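Local coordinates for protein ethylbenzene dehydrogenase alpha-subunit (Aromatoleum aromaticum, PDB 2IVF) that forms the molybdopterin-binding alpha-subunit of a molybdenum and iron-sulfur enzyme of the molybdopterin oxidoreductase family, carrying two pterin guanine dinucleotides, a molybdenum atom and an iron-sulfur cluster, at residues Val120-Leu125 / Pro262-Phe267; Gly130-Asn135 / Asn861-Arg866; Phe356-Glu361 / Leu374-Met379. All coordinates share one frame; numbering follows the deposited sequence.

Contact 1: residues Val120-Leu125 / Pro262-Phe267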
loop_
_atom_site.group_PDB
_atom_site.type_symbol
_atom_site.label_atom_id
_atom_site.label_comp_id
_atom_site.label_asym_id
_atom_site.label_seq_id
_atom_site.Cartn_x
_atom_site.Cartn_y
_atom_site.Cartn_z
ATOM N N VAL A 120 10.588 -17.546 12.670
ATOM C CA VAL A 120 10.829 -17.004 11.360
ATOM C C VAL A 120 11.409 -15.618 11.518
ATOM O O VAL A 120 11.015 -14.848 12.413
ATOM C CB VAL A 120 9.525 -16.922 10.537
ATOM C CG1 VAL A 120 9.783 -16.252 9.155
ATOM C CG2 VAL A 120 8.850 -18.337 10.429
ATOM N N ASP A 121 12.367 -15.292 10.656
ATOM C CA ASP A 121 12.936 -13.952 10.646
ATOM C C ASP A 121 11.965 -12.947 10.042
ATOM O O ASP A 121 10.820 -13.284 9.670
ATOM C CB ASP A 121 14.340 -13.930 9.984
ATOM C CG ASP A 121 14.325 -14.271 8.474
ATOM O OD1 ASP A 121 13.323 -13.982 7.793
ATOM O OD2 ASP A 121 15.329 -14.870 7.955
ATOM N N TYR A 122 12.379 -11.680 10.068
ATOM C CA TYR A 122 11.505 -10.601 9.624
ATOM C C TYR A 122 11.810 -10.234 8.141
ATOM O O TYR A 122 11.210 -9.290 7.610
ATOM C CB TYR A 122 11.664 -9.358 10.480
ATOM C CG TYR A 122 10.987 -9.383 11.822
ATOM C CD1 TYR A 122 11.534 -10.094 12.865
ATOM C CD2 TYR A 122 9.819 -8.638 12.064
ATOM C CE1 TYR A 122 10.928 -10.107 14.125
ATOM C CE2 TYR A 122 9.194 -8.652 13.338
ATOM C CZ TYR A 122 9.768 -9.369 14.351
ATOM O OH TYR A 122 9.212 -9.405 15.604
ATOM N N ASN A 123 12.719 -10.965 7.501
ATOM C CA ASN A 123 13.215 -10.573 6.199
ATOM C C ASN A 123 12.216 -10.838 5.080
ATOM O O ASN A 123 11.474 -11.815 5.145
ATOM C CB ASN A 123 14.477 -11.320 5.916
ATOM C CG ASN A 123 15.596 -10.885 6.818
ATOM O OD1 ASN A 123 15.730 -9.696 7.105
ATOM N ND2 ASN A 123 16.402 -11.829 7.256
ATOM N N PRO A 124 12.254 -10.040 4.004
ATOM C CA PRO A 124 13.084 -8.869 3.785
ATOM C C PRO A 124 12.514 -7.583 4.270
ATOM O O PRO A 124 13.182 -6.553 4.127
ATOM C CB PRO A 124 13.170 -8.795 2.256
ATOM C CG PRO A 124 11.860 -9.351 1.762
ATOM C CD PRO A 124 11.446 -10.384 2.803
ATOM N N LEU A 125 11.287 -7.627 4.781
ATOM C CA LEU A 125 10.532 -6.419 5.077
ATOM C C LEU A 125 10.217 -5.672 3.782
ATOM O O LEU A 125 10.380 -6.219 2.689
ATOM C CB LEU A 125 11.275 -5.505 6.089
ATOM C CG LEU A 125 11.445 -6.060 7.516
ATOM C CD1 LEU A 125 12.460 -5.187 8.264
ATOM C CD2 LEU A 125 10.067 -6.206 8.250
ATOM N N PRO A 262 2.081 -5.086 4.993
ATOM C CA PRO A 262 2.744 -5.983 4.045
ATOM C C PRO A 262 4.127 -6.408 4.462
ATOM O O PRO A 262 4.547 -7.471 4.080
ATOM C CB PRO A 262 2.785 -5.182 2.748
ATOM C CG PRO A 262 2.673 -3.725 3.166
ATOM C CD PRO A 262 1.837 -3.748 4.425
ATOM N N SER A 263 4.816 -5.608 5.293
ATOM C CA SER A 263 6.167 -5.976 5.710
ATOM C C SER A 263 6.157 -7.217 6.573
ATOM O O SER A 263 7.167 -7.917 6.591
ATOM C CB SER A 263 6.903 -4.850 6.456
ATOM O OG SER A 263 6.239 -4.462 7.624
ATOM N N SER A 264 5.045 -7.488 7.269
ATOM C CA SER A 264 5.017 -8.618 8.200
ATOM C C SER A 264 3.831 -9.534 8.060
ATOM O O SER A 264 3.665 -10.468 8.832
ATOM C CB SER A 264 5.234 -8.144 9.608
ATOM O OG SER A 264 6.578 -7.660 9.728
ATOM N N TYR A 265 3.035 -9.292 7.034
ATOM C CA TYR A 265 1.909 -10.181 6.684
ATOM C C TYR A 265 2.334 -11.653 6.685
ATOM O O TYR A 265 1.554 -12.562 7.080
ATOM C CB TYR A 265 1.436 -9.805 5.294
ATOM C CG TYR A 265 0.305 -10.602 4.703
ATOM C CD1 TYR A 265 0.535 -11.781 4.039
ATOM C CD2 TYR A 265 -0.980 -10.093 4.673
ATOM C CE1 TYR A 265 -0.472 -12.488 3.456
ATOM C CE2 TYR A 265 -2.013 -10.804 4.043
ATOM C CZ TYR A 265 -1.745 -11.980 3.422
ATOM O OH TYR A 265 -2.695 -12.703 2.737
ATOM N N HIS A 266 3.547 -11.886 6.216
ATOM C CA HIS A 266 4.084 -13.253 6.101
ATOM C C HIS A 266 3.950 -14.087 7.362
ATOM O O HIS A 266 3.753 -15.320 7.285
ATOM C CB HIS A 266 5.535 -13.213 5.638
ATOM C CG HIS A 266 6.516 -12.726 6.663
ATOM N ND1 HIS A 266 7.166 -13.579 7.519
ATOM C CD2 HIS A 266 7.034 -11.494 6.895
ATOM C CE1 HIS A 266 8.015 -12.891 8.262
ATOM N NE2 HIS A 266 7.942 -11.618 7.918
ATOM N N PHE A 267 4.059 -13.441 8.523
ATOM C CA PHE A 267 3.916 -14.153 9.810
ATOM C C PHE A 267 2.507 -14.785 9.919
ATOM O O PHE A 267 2.357 -15.870 10.461
ATOM C CB PHE A 267 4.187 -13.219 10.998
ATOM C CG PHE A 267 5.638 -12.885 11.187
ATOM C CD1 PHE A 267 6.524 -13.842 11.668
ATOM C CD2 PHE A 267 6.103 -11.604 10.969
ATOM C CE1 PHE A 267 7.853 -13.556 11.868
ATOM C CE2 PHE A 267 7.459 -11.288 11.168
ATOM C CZ PHE A 267 8.321 -12.230 11.642
HETATM O O HOH W 1 8.752 -9.169 8.898
HETATM O O HOH W 2 8.937 -9.213 5.030
#
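Phe-267 and Tyr-122 form a T-shaped pair: the edge of the Phe-267 ring points at a face of Tyr-122, with CZ of Phe-267 above the centre of the tyrosine ring and the planes 70° apart. The edge of Phe-267 also meets the backbone of the other segment, CE1 lying 3.5 Å from Val-120 O. With CG of His-266 between its backbone N and carbonyl carbon (chi1 72°), the imidazole lies over a face of this phenylalanine and turns its rim to the loop, where CE1 approaches the buried Asp-121 O at 3.2 Å and CG1 of Val-120 packs in contact.

No direct hydrogen bond crosses the interface; water carries the polar link. One water donates to Tyr-122 O (2.8 Å) and to Ser-264 OG, which Asn-668 also bonds, and meets His-266 NE2; Glu-270 holds the other nitrogen, ND1. A second water joins Leu-125 N to Ser-263 O, beside which CD2 of Leu-125 packs.

Within 120-125, Asp-121 OD1 accepts from Asn-123 N in an Asx turn and forms a salt bridge with Arg-233 of the beta-subunit. The contact fastens the loop between strand 102-108 and helix 134-137 against the start of helix 265-274, near the iron-sulfur cluster.

Contact 2: residues Gly130-Asn135 / Asn861-Arg866; sequences GSAFNN and NSHLSR
Ala-132 O is gripped by two donors of Asn-135, the side-chain ND2 at 2.8 Å and the backbone N, both coming from the same face of the carbonyl plane. The ND2 bond helps fix the rotation of the Asn-135 amide, which lies flat against the imidazole of His-863. Amide and ring planes are only 8° apart, and ND2 of Asn-135 sits 3.4 Å above the plane of the His-863 ring, over its centre. With CG of His-863 anti to the backbone N (chi1 -175°), the imidazole reaches out from its helix to meet this amide. Lys-44 of the beta-subunit bonds OD1 of Asn-135, and Asn-40 of the same subunit accepts from ND2, so both ends of the stacked amide are also held across the subunit boundary.

Asn-861 is the N-cap of helix 862-865: its OD1 accepts from Leu-864 N at 3.0 Å. The other end of that amide crosses the interface, ND2 of Asn-861 making a weak bond to Asn-135 O at 3.4 Å, while Glu-141 provides its stronger partner. Apolar contact is small and centres on the methyl of Ala-132, whose CB lies 3.8 Å from CD2 of Leu-864 and packs obliquely against the His-863 ring.

The short helix 862-865, in the dinucleotide-binding region, is thereby set against the loop leading into helix 134-137. Gly-130, in the same loop, touches the iron-sulfur cluster; strand 102-108 also borders this loop, and the beta-subunit adjoins both segments.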
loop_
_atom_site.group_PDB
_atom_site.type_symbol
_atom_site.label_atom_id
_atom_site.label_comp_id
_atom_site.label_asym_id
_atom_site.label_seq_id
_atom_site.Cartn_x
_atom_site.Cartn_y
_atom_site.Cartn_z
ATOM N N GLY A 130 7.478 1.904 -0.398
ATOM C CA GLY A 130 8.876 2.081 0.048
ATOM C C GLY A 130 9.890 1.732 -1.015
ATOM O O GLY A 130 10.907 2.431 -1.200
ATOM N N SER A 131 9.614 0.637 -1.715
ATOM C CA SER A 131 10.521 0.098 -2.730
ATOM C C SER A 131 10.503 0.896 -4.047
ATOM O O SER A 131 11.276 0.578 -4.972
ATOM C CB SER A 131 10.176 -1.365 -2.988
ATOM O OG SER A 131 10.444 -2.159 -1.842
ATOM N N ALA A 132 9.633 1.898 -4.130
ATOM C CA ALA A 132 9.555 2.825 -5.286
ATOM C C ALA A 132 9.629 4.287 -4.861
ATOM O O ALA A 132 9.348 5.191 -5.651
ATOM C CB ALA A 132 8.246 2.603 -6.019
ATOM N N PHE A 133 10.086 4.533 -3.642
ATOM C CA PHE A 133 10.112 5.882 -3.112
ATOM C C PHE A 133 11.044 6.854 -3.863
ATOM O O PHE A 133 10.812 8.046 -3.894
ATOM C CB PHE A 133 10.443 5.879 -1.602
ATOM C CG PHE A 133 10.109 7.186 -1.001
ATOM C CD1 PHE A 133 8.787 7.485 -0.789
ATOM C CD2 PHE A 133 11.073 8.149 -0.771
ATOM C CE1 PHE A 133 8.413 8.743 -0.304
ATOM C CE2 PHE A 133 10.702 9.402 -0.299
ATOM C CZ PHE A 133 9.364 9.684 -0.082
ATOM N N ASN A 134 12.068 6.348 -4.550
ATOM C CA ASN A 134 12.861 7.204 -5.390
ATOM C C ASN A 134 12.005 8.017 -6.360
ATOM O O ASN A 134 12.360 9.126 -6.738
ATOM C CB ASN A 134 13.861 6.346 -6.183
ATOM C CG ASN A 134 13.193 5.543 -7.323
ATOM O OD1 ASN A 134 12.880 4.351 -7.175
ATOM N ND2 ASN A 134 13.063 6.178 -8.483
ATOM N N ASN A 135 10.841 7.482 -6.748
ATOM C CA ASN A 135 9.954 8.179 -7.671
ATOM C C ASN A 135 9.274 9.340 -7.026
ATOM O O ASN A 135 9.018 10.338 -7.691
ATOM C CB ASN A 135 8.940 7.197 -8.222
ATOM C CG ASN A 135 9.610 6.113 -9.009
ATOM O OD1 ASN A 135 10.122 6.374 -10.093
ATOM N ND2 ASN A 135 9.763 4.938 -8.411
ATOM N N ASN A 861 1.628 10.276 -6.589
ATOM C CA ASN A 861 2.811 9.790 -7.260
ATOM C C ASN A 861 2.457 9.106 -8.536
ATOM O O ASN A 861 1.725 8.118 -8.532
ATOM C CB ASN A 861 3.609 8.822 -6.404
ATOM C CG ASN A 861 4.916 8.538 -6.991
ATOM O OD1 ASN A 861 5.175 7.422 -7.490
ATOM N ND2 ASN A 861 5.765 9.550 -7.021
ATOM N N SER A 862 2.973 9.608 -9.645
ATOM C CA SER A 862 2.659 8.986 -10.928
ATOM C C SER A 862 3.003 7.498 -10.967
ATOM O O SER A 862 2.176 6.680 -11.364
ATOM C CB SER A 862 3.380 9.693 -12.054
ATOM O OG SER A 862 2.813 10.973 -12.236
ATOM N N HIS A 863 4.239 7.180 -10.617
ATOM C CA HIS A 863 4.750 5.803 -10.699
ATOM C C HIS A 863 3.882 4.810 -9.930
ATOM O O HIS A 863 3.493 3.737 -10.468
ATOM C CB HIS A 863 6.188 5.788 -10.192
ATOM C CG HIS A 863 6.870 4.468 -10.322
ATOM N ND1 HIS A 863 7.638 4.140 -11.413
ATOM C CD2 HIS A 863 6.922 3.399 -9.493
ATOM C CE1 HIS A 863 8.140 2.926 -11.253
ATOM N NE2 HIS A 863 7.724 2.457 -10.094
ATOM N N LEU A 864 3.567 5.159 -8.676
ATOM C CA LEU A 864 2.855 4.254 -7.790
ATOM C C LEU A 864 1.404 4.219 -8.155
ATOM O O LEU A 864 0.719 3.208 -7.934
ATOM C CB LEU A 864 3.074 4.649 -6.309
ATOM C CG LEU A 864 4.465 4.245 -5.781
ATOM C CD1 LEU A 864 4.870 4.899 -4.438
ATOM C CD2 LEU A 864 4.479 2.668 -5.677
ATOM N N SER A 865 0.918 5.317 -8.732
ATOM C CA SER A 865 -0.484 5.404 -9.120
ATOM C C SER A 865 -0.801 4.549 -10.314
ATOM O O SER A 865 -1.939 4.212 -10.506
ATOM C CB SER A 865 -0.890 6.852 -9.366
ATOM O OG SER A 865 -0.946 7.535 -8.128
ATOM N N ARG A 866 0.215 4.185 -11.086
ATOM C CA ARG A 866 0.076 3.199 -12.168
ATOM C C ARG A 866 -0.062 1.705 -11.721
ATOM O O ARG A 866 -0.281 0.836 -12.565
ATOM C CB ARG A 866 1.212 3.344 -13.140
ATOM C CG ARG A 866 1.229 4.680 -13.821
ATOM C CD ARG A 866 2.431 4.722 -14.725
ATOM N NE ARG A 866 2.633 6.096 -15.139
ATOM C CZ ARG A 866 3.666 6.877 -14.831
ATOM N NH1 ARG A 866 4.735 6.421 -14.205
ATOM N NH2 ARG A 866 3.683 8.104 -15.291
#

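Contact 3: residues Phe356-Glu361 / Leu374-Met379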
loop_
_atom_site.group_PDB
_atom_site.type_symbol
_atom_site.label_atom_id
_atom_site.label_comp_id
_atom_site.label_asym_id
_atom_site.label_seq_id
_atom_site.Cartn_x
_atom_site.Cartn_y
_atom_site.Cartn_z
ATOM N N PHE A 356 -14.621 -4.017 46.886
ATOM C CA PHE A 356 -15.692 -4.840 46.333
ATOM C C PHE A 356 -15.628 -6.262 46.859
ATOM O O PHE A 356 -14.734 -6.591 47.666
ATOM C CB PHE A 356 -15.686 -4.769 44.822
ATOM C CG PHE A 356 -15.770 -3.381 44.289
ATOM C CD1 PHE A 356 -16.780 -2.525 44.681
ATOM C CD2 PHE A 356 -14.852 -2.925 43.377
ATOM C CE1 PHE A 356 -16.852 -1.257 44.183
ATOM C CE2 PHE A 356 -14.932 -1.648 42.876
ATOM C CZ PHE A 356 -15.935 -0.822 43.272
ATOM N N TYR A 357 -16.602 -7.084 46.451
ATOM C CA TYR A 357 -16.785 -8.396 47.045
ATOM C C TYR A 357 -16.920 -9.544 46.077
ATOM O O TYR A 357 -17.539 -9.418 45.014
ATOM C CB TYR A 357 -18.018 -8.395 47.924
ATOM C CG TYR A 357 -17.865 -7.555 49.166
ATOM C CD1 TYR A 357 -17.425 -8.123 50.354
ATOM C CD2 TYR A 357 -18.121 -6.194 49.138
ATOM C CE1 TYR A 357 -17.252 -7.388 51.449
ATOM C CE2 TYR A 357 -17.962 -5.442 50.245
ATOM C CZ TYR A 357 -17.538 -6.043 51.410
ATOM O OH TYR A 357 -17.394 -5.309 52.554
ATOM N N PHE A 358 -16.316 -10.662 46.477
ATOM C CA PHE A 358 -16.633 -11.982 45.961
ATOM C C PHE A 358 -17.678 -12.621 46.873
ATOM O O PHE A 358 -17.938 -12.146 47.989
ATOM C CB PHE A 358 -15.420 -12.909 46.007
ATOM C CG PHE A 358 -14.247 -12.468 45.177
ATOM C CD1 PHE A 358 -14.380 -12.159 43.858
ATOM C CD2 PHE A 358 -12.978 -12.425 45.731
ATOM C CE1 PHE A 358 -13.272 -11.803 43.092
ATOM C CE2 PHE A 358 -11.871 -12.066 44.968
ATOM C CZ PHE A 358 -12.021 -11.762 43.647
ATOM N N PHE A 359 -18.268 -13.710 46.407
ATOM C CA PHE A 359 -19.007 -14.559 47.314
ATOM C C PHE A 359 -18.220 -15.845 47.460
ATOM O O PHE A 359 -17.787 -16.425 46.458
ATOM C CB PHE A 359 -20.423 -14.855 46.840
ATOM C CG PHE A 359 -21.293 -15.417 47.926
ATOM C CD1 PHE A 359 -21.348 -16.785 48.153
ATOM C CD2 PHE A 359 -21.991 -14.575 48.763
ATOM C CE1 PHE A 359 -22.120 -17.317 49.170
ATOM C CE2 PHE A 359 -22.768 -15.099 49.802
ATOM C CZ PHE A 359 -22.830 -16.479 49.995
ATOM N N ASP A 360 -18.043 -16.268 48.716
ATOM C CA ASP A 360 -17.407 -17.538 49.037
ATOM C C ASP A 360 -18.492 -18.515 49.432
ATOM O O ASP A 360 -19.075 -18.392 50.508
ATOM C CB ASP A 360 -16.397 -17.383 50.176
ATOM C CG ASP A 360 -15.597 -18.651 50.419
ATOM O OD1 ASP A 360 -15.961 -19.705 49.859
ATOM O OD2 ASP A 360 -14.594 -18.600 51.165
ATOM N N GLU A 361 -18.762 -19.467 48.543
ATOM C CA GLU A 361 -19.864 -20.399 48.696
ATOM C C GLU A 361 -19.589 -21.349 49.853
ATOM O O GLU A 361 -20.480 -21.602 50.668
ATOM C CB GLU A 361 -20.109 -21.181 47.400
ATOM C CG GLU A 361 -20.707 -20.319 46.269
ATOM C CD GLU A 361 -20.511 -20.901 44.849
ATOM O OE1 GLU A 361 -19.345 -20.974 44.349
ATOM O OE2 GLU A 361 -21.541 -21.241 44.213
ATOM N N LEU A 374 -4.476 -9.772 42.269
ATOM C CA LEU A 374 -5.491 -10.608 41.658
ATOM C C LEU A 374 -5.391 -12.041 42.154
ATOM O O LEU A 374 -6.211 -12.878 41.814
ATOM C CB LEU A 374 -5.338 -10.613 40.138
ATOM C CG LEU A 374 -5.407 -9.279 39.395
ATOM C CD1 LEU A 374 -5.069 -9.514 37.919
ATOM C CD2 LEU A 374 -6.776 -8.619 39.548
ATOM N N LYS A 375 -4.370 -12.324 42.953
ATOM C CA LYS A 375 -4.124 -13.663 43.411
ATOM C C LYS A 375 -5.280 -14.102 44.313
ATOM O O LYS A 375 -5.710 -13.348 45.196
ATOM C CB LYS A 375 -2.781 -13.698 44.140
ATOM C CG LYS A 375 -2.329 -15.079 44.512
ATOM C CD LYS A 375 -0.979 -15.056 45.192
ATOM C CE LYS A 375 -0.577 -16.472 45.580
ATOM N NZ LYS A 375 -0.372 -17.219 44.326
ATOM N N LEU A 376 -5.763 -15.317 44.092
ATOM C CA LEU A 376 -6.893 -15.848 44.813
ATOM C C LEU A 376 -6.409 -16.884 45.814
ATOM O O LEU A 376 -5.534 -17.699 45.509
ATOM C CB LEU A 376 -7.872 -16.528 43.841
ATOM C CG LEU A 376 -8.605 -15.648 42.823
ATOM C CD1 LEU A 376 -9.461 -16.498 41.913
ATOM C CD2 LEU A 376 -9.450 -14.564 43.475
ATOM N N ASP A 377 -7.013 -16.877 46.983
ATOM C CA ASP A 377 -6.745 -17.928 47.959
ATOM C C ASP A 377 -7.981 -18.819 48.151
ATOM O O ASP A 377 -8.010 -19.649 49.052
ATOM C CB ASP A 377 -6.196 -17.339 49.252
ATOM C CG ASP A 377 -7.146 -16.386 49.928
ATOM O OD1 ASP A 377 -8.273 -16.198 49.445
ATOM O OD2 ASP A 377 -6.757 -15.824 50.974
ATOM N N PHE A 378 -8.980 -18.635 47.285
ATOM C CA PHE A 378 -10.154 -19.504 47.222
ATOM C C PHE A 378 -10.851 -19.239 45.909
ATOM O O PHE A 378 -10.558 -18.249 45.265
ATOM C CB PHE A 378 -11.107 -19.202 48.371
ATOM C CG PHE A 378 -11.943 -17.985 48.155
ATOM C CD1 PHE A 378 -11.432 -16.736 48.387
ATOM C CD2 PHE A 378 -13.237 -18.090 47.716
ATOM C CE1 PHE A 378 -12.198 -15.610 48.175
ATOM C CE2 PHE A 378 -14.005 -16.969 47.519
ATOM C CZ PHE A 378 -13.488 -15.733 47.744
ATOM N N MET A 379 -11.793 -20.083 45.515
ATOM C CA MET A 379 -12.529 -19.859 44.276
ATOM C C MET A 379 -13.808 -19.073 44.538
ATOM O O MET A 379 -14.725 -19.581 45.166
ATOM C CB MET A 379 -12.892 -21.176 43.608
ATOM C CG MET A 379 -11.891 -21.648 42.578
ATOM S SD MET A 379 -12.002 -20.720 41.035
ATOM C CE MET A 379 -11.701 -22.036 39.843
#
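Strand 356-360 and the irregular segment 374-379 approach through side chains, without a hydrogen bond between them, and their nearest CA atoms, those of Asp-360 and Met-379, are 7.2 Å apart. The strand pairs antiparallel with strand 365-369 in a beta-hairpin, and the later segment folds back beside it.

Phe-378 carries most of the contact. Its CG stands between the backbone N and the carbonyl carbon (chi1 78°), which directs the ring into the angle between Phe-358 and Asp-360. CZ of Phe-378 reaches CB of Phe-358 at 3.8 Å, and the two rings meet obliquely with centroids 5.9 Å apart. Farther out on Phe-358, CE2 and CZ rest on a single methyl, CD2 of Leu-376. Helix 322-328 also touches Leu-376, through Cys-326 and Glu-327.

Asp-360 lays its carboxylate over one face of Phe-378, the planes 20° apart. This acid is paired with Arg-367 of the neighbouring strand in a salt bridge, and the same arginine makes a cation-pi contact with Phe-378; the positive charge probably offsets the placing of an anion over an aromatic face. OD2 of Asp-360 lies 3.7 Å from CD2 of Phe-378, displaced toward the rim of the ring.

In the fold
Contacts 1 and 2 are neighbours beside the iron-sulfur cluster, their centres 21 Å and their nearest atoms about 6 Å apart. Their first segments share the connection from strand 102-108 to helix 134-137, and their segments alternate along the chain: 120-125, 130-135, 262-267, 861-866. The same early region is therefore tied both to helix 265-274 and to the dinucleotide-binding region, far along the sequence, with the beta-subunit adjoining both contacts. Contact 3 falls between 262-267 and 861-866 in sequence, its centre 44 Å from contact 1 and 60 Å from contact 2, across the chain's centre from the latter. It packs 374-379 against one strand of a peripheral hairpin; no other subunit touches its two segments.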